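Local coordinates for 2',5'-phosphodiesterase 12 (Homo sapiens, PDB 4Z0V), which belongs to the endonuclease/exonuclease/phosphatase family and carries an E-set-like N-terminal domain beside its DNase I-like domain, which holds a magnesium ion, at residues 10-23 / 93-105. Sequence-based numbering, arbitrary orientation.
Sequences FTELQLPRYIMAGF and RELESVCVVEAGP
Residues 10-23 and 93-105 run side by side through the N-terminal domain, joined first by side chains between two sheets and then by a short parallel backbone pairing. Strand 12-14, paired with 28-32, and strand 93-96, the edge of the four-stranded sheet, pass 8.1 Å apart at 31°, a separation bridged by L13, L15 and L95. L15 and L95 meet tip to tip, CD1 to CG 3.8 Å, while L13 slides past R93 and lays its CD2 over one face of the guanidinium. CB of R93 already touches L13 CD2, and the bends at chi2 and chi3 (-82° and -48°) carry the guanidinium back over the same methyl.

Farther on, I19 packs between the two segments: its CD1 lies against C99 SG (3.8 Å) and S97 CB, its CG2 against V101 CG2. S97 OG donates forward to C99 O (2.8 Å) and also bonds with L77 N, tying the segment to strand 77-82. The backbones then close up at M20 and E102: E102 N donates to I19 O (2.9 Å), and E102 O accepts from A21 N (2.9 Å). Water links I19 N to V100 O, and another joins A21 O to G104 N.

Beyond this bridge, G104, with no side chain, lets M20 SD come to 3.5 Å from its CA, and M20 CE lies over one face of the F23 ring. The type II turn M20-F23, with G22 at positive phi, brings F23 against P105, and helix 159-172 covers both. Facing sheets packed through apolar side chains are characteristic of a beta-sandwich, consistent with the E-set assignment of this domain.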
ATOM      1  N   PHE A  10     -11.164  14.511 -21.389  1.00 37.96           N
ATOM      2  CA  PHE A  10     -10.033  13.973 -20.632  1.00 38.07           C
ATOM      3  C   PHE A  10      -9.136  15.157 -20.277  1.00 43.75           C
ATOM      4  O   PHE A  10      -8.582  15.771 -21.186  1.00 44.67           O
ATOM      5  CB  PHE A  10      -9.251  12.879 -21.428  1.00 39.15           C
ATOM      6  CG  PHE A  10      -9.942  11.550 -21.631  1.00 39.54           C
ATOM      7  CD1 PHE A  10     -10.126  10.673 -20.567  1.00 42.46           C
ATOM      8  CD2 PHE A  10     -10.361  11.151 -22.894  1.00 40.45           C
ATOM      9  CE1 PHE A  10     -10.784   9.450 -20.751  1.00 43.30           C
ATOM     10  CE2 PHE A  10     -11.007   9.925 -23.079  1.00 43.76           C
ATOM     11  CZ  PHE A  10     -11.220   9.083 -22.008  1.00 42.30           C
ATOM     12  N   THR A  11      -9.056  15.530 -18.976  1.00 39.58           N
ATOM     13  CA  THR A  11      -8.209  16.629 -18.482  1.00 38.31           C
ATOM     14  C   THR A  11      -6.749  16.185 -18.457  1.00 40.15           C
ATOM     15  O   THR A  11      -5.837  17.004 -18.611  1.00 39.28           O
ATOM     16  CB  THR A  11      -8.656  17.104 -17.105  1.00 44.82           C
ATOM     17  OG1 THR A  11      -8.621  16.008 -16.188  1.00 41.39           O
ATOM     18  CG2 THR A  11     -10.031  17.729 -17.126  1.00 43.78           C
ATOM     19  N   GLU A  12      -6.531  14.880 -18.240  1.00 34.36           N
ATOM     20  CA  GLU A  12      -5.203  14.278 -18.236  1.00 32.84           C
ATOM     21  C   GLU A  12      -5.317  12.990 -19.012  1.00 34.94           C
ATOM     22  O   GLU A  12      -6.310  12.281 -18.865  1.00 36.41           O
ATOM     23  CB  GLU A  12      -4.668  14.038 -16.802  1.00 33.84           C
ATOM     24  CG  GLU A  12      -4.502  15.299 -15.969  1.00 43.44           C
ATOM     25  CD  GLU A  12      -3.940  15.120 -14.576  1.00 55.82           C
ATOM     26  OE1 GLU A  12      -4.625  14.510 -13.721  1.00 34.39           O
ATOM     27  OE2 GLU A  12      -2.822  15.627 -14.329  1.00 51.60           O
ATOM     28  N   LEU A  13      -4.390  12.774 -19.925  1.00 27.56           N
ATOM     29  CA  LEU A  13      -4.296  11.577 -20.757  1.00 26.35           C
ATOM     30  C   LEU A  13      -2.824  11.351 -20.895  1.00 28.54           C
ATOM     31  O   LEU A  13      -2.141  12.203 -21.493  1.00 29.05           O
ATOM     32  CB  LEU A  13      -5.035  11.752 -22.100  1.00 25.84           C
ATOM     33  CG  LEU A  13      -5.207  10.477 -22.903  1.00 30.01           C
ATOM     34  CD1 LEU A  13      -6.141   9.524 -22.209  1.00 29.58           C
ATOM     35  CD2 LEU A  13      -5.731  10.777 -24.275  1.00 30.31           C
ATOM     36  N   GLN A  14      -2.315  10.243 -20.270  1.00 21.40           N
ATOM     37  CA  GLN A  14      -0.888   9.914 -20.220  0.50 20.60           C
ATOM     38  C   GLN A  14      -0.638   8.411 -20.255  1.00 24.95           C
ATOM     39  O   GLN A  14      -1.385   7.635 -19.665  1.00 22.53           O
ATOM     40  CB  GLN A  14      -0.233  10.484 -18.943  0.50 21.72           C
ATOM     41  CG  GLN A  14      -0.175  12.007 -18.852  0.50 32.46           C
ATOM     42  CD  GLN A  14       0.678  12.519 -17.715  0.50 50.02           C
ATOM     43  OE1 GLN A  14       1.719  11.945 -17.360  0.50 45.69           O
ATOM     44  NE2 GLN A  14       0.294  13.660 -17.171  0.50 39.46           N
ATOM     45  N   LEU A  15       0.455   7.999 -20.908  1.00 22.15           N
ATOM     46  CA  LEU A  15       0.848   6.591 -20.969  1.00 22.01           C
ATOM     47  C   LEU A  15       2.131   6.401 -20.172  1.00 26.02           C
ATOM     48  O   LEU A  15       2.918   7.358 -20.087  1.00 25.47           O
ATOM     49  CB  LEU A  15       1.060   6.137 -22.436  1.00 22.40           C
ATOM     50  CG  LEU A  15      -0.160   5.963 -23.334  1.00 28.54           C
ATOM     51  CD1 LEU A  15       0.267   5.692 -24.769  1.00 30.32           C
ATOM     52  CD2 LEU A  15      -1.015   4.805 -22.875  1.00 31.91           C
ATOM     53  N   PRO A  16       2.422   5.201 -19.609  1.00 23.64           N
ATOM     54  CA  PRO A  16       3.729   5.003 -18.958  1.00 23.84           C
ATOM     55  C   PRO A  16       4.885   5.131 -19.959  1.00 27.33           C
ATOM     56  O   PRO A  16       4.689   5.023 -21.180  1.00 22.57           O
ATOM     57  CB  PRO A  16       3.655   3.579 -18.405  1.00 26.13           C
ATOM     58  CG  PRO A  16       2.595   2.916 -19.208  1.00 30.59           C
ATOM     59  CD  PRO A  16       1.616   3.958 -19.594  1.00 25.14           C
ATOM     60  N   ARG A  17       6.076   5.415 -19.435  1.00 25.08           N
ATOM     61  CA  ARG A  17       7.297   5.594 -20.242  1.00 26.27           C
ATOM     62  C   ARG A  17       8.004   4.309 -20.507  1.00 28.98           C
ATOM     63  O   ARG A  17       8.859   4.244 -21.384  1.00 29.75           O
ATOM     64  CB  ARG A  17       8.285   6.502 -19.505  1.00 27.94           C
ATOM     65  CG  ARG A  17       7.774   7.869 -19.389  1.00 33.13           C
ATOM     66  CD  ARG A  17       8.872   8.839 -19.096  1.00 35.33           C
ATOM     67  NE  ARG A  17       8.223  10.127 -19.000  1.00 38.27           N
ATOM     68  CZ  ARG A  17       8.043  10.944 -20.024  1.00 43.22           C
ATOM     69  NH1 ARG A  17       7.364  12.060 -19.867  1.00 36.86           N
ATOM     70  NH2 ARG A  17       8.559  10.655 -21.215  1.00 31.62           N
ATOM     71  N   TYR A  18       7.729   3.332 -19.664  1.00 24.99           N
ATOM     72  CA  TYR A  18       8.312   2.011 -19.673  1.00 24.49           C
ATOM     73  C   TYR A  18       7.169   1.019 -19.866  1.00 22.78           C
ATOM     74  O   TYR A  18       6.237   1.001 -19.072  1.00 21.72           O
ATOM     75  CB  TYR A  18       9.056   1.793 -18.337  1.00 26.89           C
ATOM     76  CG  TYR A  18      10.168   0.765 -18.332  1.00 31.60           C
ATOM     77  CD1 TYR A  18      11.337   0.978 -17.608  1.00 34.71           C
ATOM     78  CD2 TYR A  18      10.020  -0.459 -18.978  1.00 33.30           C
ATOM     79  CE1 TYR A  18      12.364   0.034 -17.597  1.00 35.91           C
ATOM     80  CE2 TYR A  18      11.042  -1.405 -18.980  1.00 34.01           C
ATOM     81  CZ  TYR A  18      12.206  -1.162 -18.280  1.00 42.26           C
ATOM     82  OH  TYR A  18      13.195  -2.114 -18.276  1.00 44.75           O
ATOM     83  N   ILE A  19       7.189   0.280 -20.978  1.00 15.37           N
ATOM     84  CA  ILE A  19       6.155  -0.695 -21.282  1.00 14.00           C
ATOM     85  C   ILE A  19       6.840  -2.054 -21.444  1.00 16.46           C
ATOM     86  O   ILE A  19       7.762  -2.166 -22.256  1.00 16.35           O
ATOM     87  CB  ILE A  19       5.345  -0.262 -22.538  1.00 15.79           C
ATOM     88  CG1 ILE A  19       4.487   0.987 -22.223  1.00 15.81           C
ATOM     89  CG2 ILE A  19       4.487  -1.435 -23.045  1.00 15.79           C
ATOM     90  CD1 ILE A  19       3.854   1.648 -23.414  1.00 20.40           C
ATOM     91  N   MET A  20       6.379  -3.081 -20.693  1.00 11.82           N
ATOM     92  CA  MET A  20       6.954  -4.425 -20.776  1.00 12.86           C
ATOM     93  C   MET A  20       5.940  -5.462 -21.148  1.00 15.01           C
ATOM     94  O   MET A  20       4.790  -5.403 -20.688  1.00 13.63           O
ATOM     95  CB  MET A  20       7.587  -4.851 -19.436  1.00 15.87           C
ATOM     96  CG  MET A  20       8.732  -4.006 -19.045  1.00 22.11           C
ATOM     97  SD  MET A  20       9.516  -4.543 -17.507  1.00 29.63           S
ATOM     98  CE  MET A  20       8.300  -4.383 -16.476  1.00 21.87           C
ATOM     99  N   ALA A  21       6.379  -6.474 -21.909  1.00 12.38           N
ATOM    100  CA  ALA A  21       5.526  -7.608 -22.269  1.00 13.04           C
ATOM    101  C   ALA A  21       5.059  -8.324 -21.002  1.00 16.28           C
ATOM    102  O   ALA A  21       5.880  -8.557 -20.123  1.00 16.11           O
ATOM    103  CB  ALA A  21       6.303  -8.575 -23.149  1.00 14.96           C
ATOM    104  N   GLY A  22       3.765  -8.608 -20.899  1.00 13.32           N
ATOM    105  CA  GLY A  22       3.199  -9.285 -19.731  1.00 13.88           C
ATOM    106  C   GLY A  22       2.904  -8.393 -18.544  1.00 16.55           C
ATOM    107  O   GLY A  22       2.428  -8.887 -17.508  1.00 16.48           O
ATOM    108  N   PHE A  23       3.114  -7.072 -18.701  1.00 11.67           N
ATOM    109  CA  PHE A  23       2.871  -6.069 -17.648  1.00 10.51           C
ATOM    110  C   PHE A  23       1.788  -5.129 -18.125  1.00 16.27           C
ATOM    111  O   PHE A  23       1.880  -4.622 -19.251  1.00 14.48           O
ATOM    112  CB  PHE A  23       4.146  -5.296 -17.267  1.00 11.00           C
ATOM    113  CG  PHE A  23       5.089  -6.147 -16.453  1.00 11.57           C
ATOM    114  CD1 PHE A  23       5.815  -7.176 -17.048  1.00 13.83           C
ATOM    115  CD2 PHE A  23       5.186  -5.979 -15.072  1.00 11.68           C
ATOM    116  CE1 PHE A  23       6.645  -7.996 -16.288  1.00 14.49           C
ATOM    117  CE2 PHE A  23       6.027  -6.798 -14.313  1.00 14.16           C
ATOM    118  CZ  PHE A  23       6.724  -7.819 -14.919  1.00 13.77           C
ATOM    119  N   ARG A  93      -9.614  11.378 -28.411  1.00 14.89           N
ATOM    120  CA  ARG A  93      -8.199  11.650 -28.202  1.00 15.08           C
ATOM    121  C   ARG A  93      -7.398  10.418 -28.552  1.00 16.96           C
ATOM    122  O   ARG A  93      -7.905   9.309 -28.412  1.00 16.08           O
ATOM    123  CB  ARG A  93      -7.959  12.002 -26.717  1.00 18.08           C
ATOM    124  CG  ARG A  93      -8.654  13.289 -26.223  1.00 25.98           C
ATOM    125  CD  ARG A  93      -7.888  14.560 -26.563  1.00 30.30           C
ATOM    126  NE  ARG A  93      -6.466  14.455 -26.220  1.00 40.24           N
ATOM    127  CZ  ARG A  93      -5.941  14.738 -25.032  1.00 54.54           C
ATOM    128  NH1 ARG A  93      -4.643  14.576 -24.819  1.00 42.79           N
ATOM    129  NH2 ARG A  93      -6.709  15.186 -24.046  1.00 43.75           N
ATOM    130  N   GLU A  94      -6.150  10.589 -28.974  1.00 13.60           N
ATOM    131  CA  GLU A  94      -5.296   9.427 -29.259  1.00 15.21           C
ATOM    132  C   GLU A  94      -3.939   9.717 -28.688  1.00 23.77           C
ATOM    133  O   GLU A  94      -3.518  10.881 -28.679  1.00 25.31           O
ATOM    134  CB  GLU A  94      -5.228   9.105 -30.773  1.00 17.06           C
ATOM    135  CG  GLU A  94      -6.550   8.552 -31.344  1.00 26.22           C
ATOM    136  CD  GLU A  94      -6.504   7.820 -32.682  1.00 57.52           C
ATOM    137  OE1 GLU A  94      -5.658   8.175 -33.535  1.00 48.10           O
ATOM    138  OE2 GLU A  94      -7.346   6.915 -32.894  1.00 52.44           O
ATOM    139  N   LEU A  95      -3.269   8.684 -28.167  1.00 20.29           N
ATOM    140  CA  LEU A  95      -1.960   8.839 -27.572  1.00 23.47           C
ATOM    141  C   LEU A  95      -1.090   7.652 -27.920  1.00 25.18           C
ATOM    142  O   LEU A  95      -1.500   6.517 -27.695  1.00 22.90           O
ATOM    143  CB  LEU A  95      -2.115   8.970 -26.045  1.00 24.54           C
ATOM    144  CG  LEU A  95      -0.874   9.327 -25.227  1.00 31.72           C
ATOM    145  CD1 LEU A  95      -0.118  10.495 -25.828  1.00 33.73           C
ATOM    146  CD2 LEU A  95      -1.250   9.645 -23.840  1.00 31.49           C
ATOM    147  N   GLU A  96       0.115   7.928 -28.443  1.00 19.86           N
ATOM    148  CA  GLU A  96       1.069   6.884 -28.821  1.00 17.90           C
ATOM    149  C   GLU A  96       2.133   6.773 -27.777  1.00 20.05           C
ATOM    150  O   GLU A  96       2.541   7.796 -27.218  1.00 17.59           O
ATOM    151  CB  GLU A  96       1.761   7.201 -30.159  1.00 19.27           C
ATOM    152  CG  GLU A  96       0.852   7.391 -31.349  1.00 24.31           C
ATOM    153  CD  GLU A  96       1.577   7.862 -32.592  1.00 39.15           C
ATOM    154  OE1 GLU A  96       2.822   7.716 -32.658  1.00 28.15           O
ATOM    155  OE2 GLU A  96       0.884   8.325 -33.525  1.00 35.24           O
ATOM    156  N   SER A  97       2.632   5.552 -27.545  1.00 14.61           N
ATOM    157  CA  SER A  97       3.766   5.363 -26.653  1.00 13.91           C
ATOM    158  C   SER A  97       5.014   5.918 -27.355  1.00 16.57           C
ATOM    159  O   SER A  97       5.108   5.867 -28.583  1.00 15.84           O
ATOM    160  CB  SER A  97       3.946   3.887 -26.314  1.00 16.84           C
ATOM    161  OG  SER A  97       4.398   3.151 -27.436  1.00 17.27           O
ATOM    162  N   VAL A  98       5.944   6.460 -26.592  1.00 17.41           N
ATOM    163  CA  VAL A  98       7.184   6.986 -27.176  1.00 19.43           C
ATOM    164  C   VAL A  98       8.193   5.822 -27.250  1.00 25.31           C
ATOM    165  O   VAL A  98       8.993   5.744 -28.183  1.00 28.48           O
ATOM    166  CB  VAL A  98       7.687   8.206 -26.348  1.00 24.07           C
ATOM    167  CG1 VAL A  98       9.071   8.641 -26.786  1.00 24.87           C
ATOM    168  CG2 VAL A  98       6.702   9.369 -26.475  1.00 24.14           C
ATOM    169  N   CYS A  99       8.082   4.884 -26.309  1.00 20.11           N
ATOM    170  CA  CYS A  99       8.916   3.683 -26.193  1.00 20.59           C
ATOM    171  C   CYS A  99       8.303   2.535 -26.961  1.00 18.89           C
ATOM    172  O   CYS A  99       7.089   2.513 -27.133  1.00 17.22           O
ATOM    173  CB  CYS A  99       9.031   3.310 -24.716  1.00 23.02           C
ATOM    174  SG  CYS A  99       7.420   2.995 -23.933  1.00 28.06           S
ATOM    175  N   VAL A 100       9.124   1.527 -27.319  1.00 11.80           N
ATOM    176  CA  VAL A 100       8.616   0.264 -27.836  1.00 10.25           C
ATOM    177  C   VAL A 100       8.401  -0.675 -26.630  1.00 14.06           C
ATOM    178  O   VAL A 100       9.019  -0.490 -25.568  1.00 13.88           O
ATOM    179  CB  VAL A 100       9.525  -0.388 -28.911  1.00 15.27           C
ATOM    180  CG1 VAL A 100       9.620   0.497 -30.167  1.00 14.43           C
ATOM    181  CG2 VAL A 100      10.909  -0.742 -28.344  1.00 15.40           C
ATOM    182  N   VAL A 101       7.572  -1.704 -26.806  1.00 11.83           N
ATOM    183  CA  VAL A 101       7.386  -2.735 -25.794  1.00 10.87           C
ATOM    184  C   VAL A 101       8.747  -3.447 -25.612  1.00 14.79           C
ATOM    185  O   VAL A 101       9.444  -3.742 -26.603  1.00 11.98           O
ATOM    186  CB  VAL A 101       6.285  -3.723 -26.266  1.00 14.67           C
ATOM    187  CG1 VAL A 101       6.177  -4.931 -25.328  1.00 15.46           C
ATOM    188  CG2 VAL A 101       4.935  -3.007 -26.431  1.00 13.81           C
ATOM    189  N   GLU A 102       9.137  -3.653 -24.365  1.00 13.94           N
ATOM    190  CA  GLU A 102      10.389  -4.338 -24.023  1.00 15.32           C
ATOM    191  C   GLU A 102      10.125  -5.651 -23.340  1.00 18.33           C
ATOM    192  O   GLU A 102       9.044  -5.845 -22.771  1.00 16.64           O
ATOM    193  CB  GLU A 102      11.176  -3.473 -23.038  1.00 18.19           C
ATOM    194  CG  GLU A 102      12.192  -2.563 -23.675  1.00 31.74           C
ATOM    195  CD  GLU A 102      12.879  -1.752 -22.598  1.00 43.89           C
ATOM    196  OE1 GLU A 102      13.579  -2.355 -21.751  1.00 32.70           O
ATOM    197  OE2 GLU A 102      12.635  -0.528 -22.543  1.00 35.24           O
ATOM    198  N   ALA A 103      11.148  -6.525 -23.300  1.00 16.73           N
ATOM    199  CA  ALA A 103      11.057  -7.747 -22.519  1.00 17.87           C
ATOM    200  C   ALA A 103      11.090  -7.326 -21.044  1.00 20.84           C
ATOM    201  O   ALA A 103      11.846  -6.417 -20.672  1.00 20.44           O
ATOM    202  CB  ALA A 103      12.244  -8.671 -22.844  1.00 19.49           C
ATOM    203  N   GLY A 104      10.258  -7.954 -20.236  1.00 18.40           N
ATOM    204  CA  GLY A 104      10.239  -7.684 -18.808  1.00 18.83           C
ATOM    205  C   GLY A 104      11.069  -8.730 -18.094  1.00 22.69           C
ATOM    206  O   GLY A 104      11.654  -9.580 -18.762  1.00 22.11           O
ATOM    207  N   PRO A 105      11.110  -8.742 -16.743  1.00 20.10           N
ATOM    208  CA  PRO A 105      11.854  -9.808 -16.050  1.00 20.06           C
ATOM    209  C   PRO A 105      11.260 -11.179 -16.372  1.00 23.98           C
ATOM    210  O   PRO A 105      10.054 -11.287 -16.636  1.00 22.69           O
ATOM    211  CB  PRO A 105      11.686  -9.458 -14.565  1.00 21.59           C
ATOM    212  CG  PRO A 105      10.460  -8.612 -14.495  1.00 26.17           C
ATOM    213  CD  PRO A 105      10.450  -7.830 -15.786  1.00 22.11           C
TER
HETATM  214  O   HOH W   1       4.886   7.051 -23.894  1.00 29.04           O
HETATM  215  O   HOH W   2       9.429   0.434 -22.765  1.00 23.10           O
HETATM  216  O   HOH W   3       8.205  -9.680 -20.462  1.00 32.30           O